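Local structure of VP5 (Halorubrum pleomorphic virus 2, 6QGI) at residues V14-A19 / A288-L293; V26-P31 / V121-S126. The protein is a viral envelope protein that probably drives fusion of the virus membrane with that of its haloarchaeal host. All blocks are in the same frame, centred on the assembly; numbering follows the deposited sequence.

Interaction 1: V14-A19 / A288-L293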
# COMPACT_ATOMS: atom_id res chain seq x y z
N VAL A 14 2.97 -1.29 2.13
CA VAL A 14 2.55 -1.85 0.85
C VAL A 14 1.81 -3.19 1.07
O VAL A 14 2.33 -4.11 1.71
CB VAL A 14 3.74 -1.98 -0.16
CG1 VAL A 14 3.30 -2.61 -1.48
CG2 VAL A 14 4.38 -0.61 -0.41
N GLY A 15 0.58 -3.26 0.56
CA GLY A 15 -0.29 -4.43 0.57
C GLY A 15 -0.90 -4.59 -0.81
O GLY A 15 -1.75 -3.79 -1.19
N VAL A 16 -0.42 -5.55 -1.61
CA VAL A 16 -0.89 -5.71 -2.99
C VAL A 16 -1.51 -7.10 -3.25
O VAL A 16 -1.85 -7.41 -4.40
CB VAL A 16 0.24 -5.41 -4.03
CG1 VAL A 16 0.69 -3.95 -3.95
CG2 VAL A 16 1.43 -6.35 -3.87
N GLY A 17 -1.65 -7.90 -2.19
CA GLY A 17 -2.20 -9.25 -2.27
C GLY A 17 -3.62 -9.30 -2.81
O GLY A 17 -4.00 -10.30 -3.42
N TRP A 18 -4.37 -8.20 -2.64
CA TRP A 18 -5.75 -7.99 -3.08
C TRP A 18 -5.88 -8.04 -4.60
O TRP A 18 -6.98 -8.28 -5.12
CB TRP A 18 -6.27 -6.64 -2.57
CG TRP A 18 -5.49 -5.47 -3.06
CD1 TRP A 18 -4.38 -4.92 -2.48
CD2 TRP A 18 -5.76 -4.69 -4.23
NE1 TRP A 18 -3.91 -3.89 -3.25
CE2 TRP A 18 -4.75 -3.70 -4.31
CE3 TRP A 18 -6.75 -4.74 -5.23
CZ2 TRP A 18 -4.72 -2.76 -5.35
CZ3 TRP A 18 -6.71 -3.81 -6.25
CH2 TRP A 18 -5.71 -2.83 -6.30
N ALA A 19 -4.78 -7.78 -5.31
CA ALA A 19 -4.74 -7.83 -6.77
C ALA A 19 -4.36 -9.23 -7.25
O ALA A 19 -4.41 -9.49 -8.44
CB ALA A 19 -3.74 -6.80 -7.28
N ALA A 288 6.91 -10.79 -2.36
CA ALA A 288 6.48 -12.04 -2.99
C ALA A 288 5.33 -11.76 -3.97
O ALA A 288 5.35 -12.23 -5.10
CB ALA A 288 6.05 -13.05 -1.94
N ASP A 289 4.37 -10.91 -3.55
CA ASP A 289 3.22 -10.47 -4.32
C ASP A 289 3.64 -9.52 -5.46
O ASP A 289 3.09 -9.63 -6.56
CB ASP A 289 2.18 -9.80 -3.40
CG ASP A 289 1.48 -10.74 -2.41
OD1 ASP A 289 1.56 -11.98 -2.59
OD2 ASP A 289 0.85 -10.23 -1.46
N LEU A 290 4.61 -8.61 -5.21
CA LEU A 290 5.13 -7.69 -6.22
C LEU A 290 5.88 -8.43 -7.34
O LEU A 290 5.79 -8.01 -8.50
CB LEU A 290 6.05 -6.62 -5.60
CG LEU A 290 5.37 -5.41 -4.92
CD1 LEU A 290 6.39 -4.54 -4.24
CD2 LEU A 290 4.56 -4.56 -5.91
N ILE A 291 6.58 -9.54 -7.01
CA ILE A 291 7.28 -10.39 -7.99
C ILE A 291 6.21 -11.11 -8.83
O ILE A 291 6.32 -11.14 -10.06
CB ILE A 291 8.29 -11.37 -7.32
CG1 ILE A 291 9.49 -10.60 -6.72
CG2 ILE A 291 8.79 -12.47 -8.29
CD1 ILE A 291 10.13 -11.27 -5.53
N ALA A 292 5.16 -11.63 -8.16
CA ALA A 292 4.03 -12.31 -8.80
C ALA A 292 3.25 -11.38 -9.74
O ALA A 292 2.69 -11.84 -10.74
CB ALA A 292 3.10 -12.87 -7.75
N LEU A 293 3.23 -10.06 -9.43
CA LEU A 293 2.57 -9.03 -10.25
C LEU A 293 3.53 -8.50 -11.32
O LEU A 293 3.21 -7.54 -12.01
CB LEU A 293 2.03 -7.89 -9.37
CG LEU A 293 0.74 -8.21 -8.62
CD1 LEU A 293 0.62 -7.37 -7.37
CD2 LEU A 293 -0.49 -8.04 -9.52
O HOH W 1 0.99 -7.80 -0.06
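Val16, Gly17 and Ala19 form a buried, mainly apolar contact with the end of helix 285-292 and Leu293 just beyond it, where a loop that follows strand 11-13 and makes a short 3-10 turn at 17-19 lies against a helix C-terminus. One methyl group does most of the work. CG2 of Val16, set between the backbone N and the carbonyl carbon, reaches the helix 3.6 Å from Asp289 CB. The same CG2 lies 3.7 Å from Leu293 CD1. Leu290 CD2 is 4.1 Å from it, so a single branch is wedged among three side chains. The other branch of Leu293 serves the end of the 3-10 turn, its CD2 standing 4.1 Å from Ala19 CB.

Between these two segments the polar link is indirect. Asp289 OD2 comes within 3.3 Å of Gly17 CA, at a residue with no side chain to stand in its way, but makes no direct hydrogen bond to residues 14-19. Arg21, further along the loop, pairs directly with OD2 in a salt bridge, while OD1 accepts from Gln285 one turn earlier. The connection to 14-19 runs through a water that accepts from Val16 N at 3.1 Å and donates to Asp289 OD2 at 2.8 Å.

Interaction 2: V26-P31 / V121-S126; sequences VGSDAP and VAELDS
The carboxylate of Glu123 is the flat group that matters here, and it meets the loop through one oxygen: OE1 offers its anti lone pair, the one directed away from OE2, to Asp29 N. At 2.8 Å from Asp29 N to Glu123 OE1 and an N-H...O angle of 166°, the bond is short and nearly straight. OE2 is engaged with Arg51 of helix 37-60 in a salt bridge, so the two oxygens are held by different partners and the plane of the carboxylate is probably fixed between them.

The arrangement is an extended loop clamped along a long helix, 91-133, by side chains that accept backbone N-H groups. Glu119, one turn before Glu123, also accepts a backbone amide, Ser28 N, through OE2, so two successive loop amides are gripped by glutamates four residues apart. Glu123 reaches its target as a stretched chain, CG lying opposite the backbone N at a chi1 of -170° and CD carrying on in the same line. Asp29 OD2 lies 5.9 Å from Glu123 OE1, two like charges not in contact, and Arg51 probably offsets part of the negative charge.

Beside the clamp, Ser28 lies against the base of Glu123, its OG 3.3 Å from Glu123 CA. A water bridges that OG, at 3.0 Å, to the helix backbone, with a weak bond to Ala122 O. Ala30 CB comes 3.7 Å from Glu123 O. Within the helix, that carbonyl accepts from the hydroxyl of Ser126, three residues on, at 2.9 Å from OG to Glu123 O, the donor approaching from above the carbonyl plane, 37° out of it.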
# COMPACT_ATOMS: atom_id res chain seq x y z
N VAL A 26 -9.15 -4.88 6.54
CA VAL A 26 -9.11 -4.32 7.90
C VAL A 26 -10.54 -3.88 8.26
O VAL A 26 -11.08 -2.95 7.65
CB VAL A 26 -8.08 -3.16 8.00
CG1 VAL A 26 -8.12 -2.49 9.37
CG2 VAL A 26 -6.66 -3.65 7.69
N GLY A 27 -11.14 -4.59 9.22
CA GLY A 27 -12.50 -4.35 9.70
C GLY A 27 -12.71 -2.97 10.27
O GLY A 27 -11.77 -2.33 10.75
N SER A 28 -13.98 -2.50 10.19
CA SER A 28 -14.43 -1.20 10.70
C SER A 28 -14.08 -1.06 12.19
O SER A 28 -14.30 -1.99 12.97
CB SER A 28 -15.93 -1.04 10.46
OG SER A 28 -16.55 -0.04 11.25
N ASP A 29 -13.48 0.08 12.56
CA ASP A 29 -13.09 0.41 13.93
C ASP A 29 -13.53 1.84 14.27
O ASP A 29 -12.72 2.71 14.59
CB ASP A 29 -11.56 0.22 14.14
CG ASP A 29 -11.07 0.39 15.56
OD1 ASP A 29 -11.92 0.53 16.48
OD2 ASP A 29 -9.84 0.39 15.76
N ALA A 30 -14.85 2.07 14.21
CA ALA A 30 -15.44 3.36 14.52
C ALA A 30 -15.42 3.62 16.02
O ALA A 30 -15.65 2.67 16.79
CB ALA A 30 -16.85 3.44 14.00
N PRO A 31 -15.17 4.88 16.45
CA PRO A 31 -15.14 5.18 17.89
C PRO A 31 -16.44 4.80 18.59
O PRO A 31 -17.51 4.91 17.99
CB PRO A 31 -14.92 6.69 17.94
CG PRO A 31 -14.25 7.00 16.66
CD PRO A 31 -14.84 6.09 15.66
N VAL A 121 -16.97 2.98 4.08
CA VAL A 121 -18.31 3.60 4.11
C VAL A 121 -19.08 3.08 5.34
O VAL A 121 -19.71 3.88 6.03
CB VAL A 121 -19.11 3.38 2.78
CG1 VAL A 121 -20.51 3.99 2.86
CG2 VAL A 121 -18.36 3.95 1.59
N ALA A 122 -19.00 1.76 5.63
CA ALA A 122 -19.64 1.12 6.80
C ALA A 122 -19.12 1.74 8.11
O ALA A 122 -19.92 2.05 9.00
CB ALA A 122 -19.37 -0.37 6.79
N GLU A 123 -17.79 1.93 8.20
CA GLU A 123 -17.11 2.55 9.34
C GLU A 123 -17.52 4.01 9.47
O GLU A 123 -17.71 4.48 10.59
CB GLU A 123 -15.59 2.43 9.15
CG GLU A 123 -14.76 2.80 10.35
CD GLU A 123 -13.28 2.73 10.05
OE1 GLU A 123 -12.56 2.00 10.77
OE2 GLU A 123 -12.83 3.42 9.11
N LEU A 124 -17.65 4.72 8.32
CA LEU A 124 -18.08 6.11 8.28
C LEU A 124 -19.51 6.22 8.80
O LEU A 124 -19.80 7.14 9.56
CB LEU A 124 -17.97 6.70 6.85
CG LEU A 124 -18.43 8.17 6.65
CD1 LEU A 124 -17.58 9.15 7.46
CD2 LEU A 124 -18.42 8.55 5.18
N ASP A 125 -20.39 5.26 8.42
CA ASP A 125 -21.78 5.23 8.85
C ASP A 125 -21.88 5.11 10.37
O ASP A 125 -22.67 5.84 10.99
CB ASP A 125 -22.55 4.09 8.17
CG ASP A 125 -24.05 4.09 8.46
OD1 ASP A 125 -24.68 5.16 8.34
OD2 ASP A 125 -24.58 3.00 8.80
N SER A 126 -21.04 4.25 10.98
CA SER A 126 -20.99 4.07 12.43
C SER A 126 -20.31 5.26 13.12
O SER A 126 -20.60 5.51 14.29
CB SER A 126 -20.33 2.75 12.82
OG SER A 126 -19.05 2.58 12.25
O HOH W 2 -19.45 -0.36 10.51

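In the fold
Interactions 1 and 2 fasten two points of one irregular connection, the loop between strand 11-13 and helix 37-60, to different helices. Their centres lie 25 Å apart and their nearest atoms about 10 Å, so they do not touch; interaction 2 is nested within the chain loop that interaction 1 closes. The first is buried, about 10 Å from the centre of the chain, and mainly apolar; the second is at the surface, about 19 Å out, and rests on a carboxylate-to-amide bond. In each, the arginine that pairs with the acidic anchor belongs to the shared connection or to the helix that directly follows it.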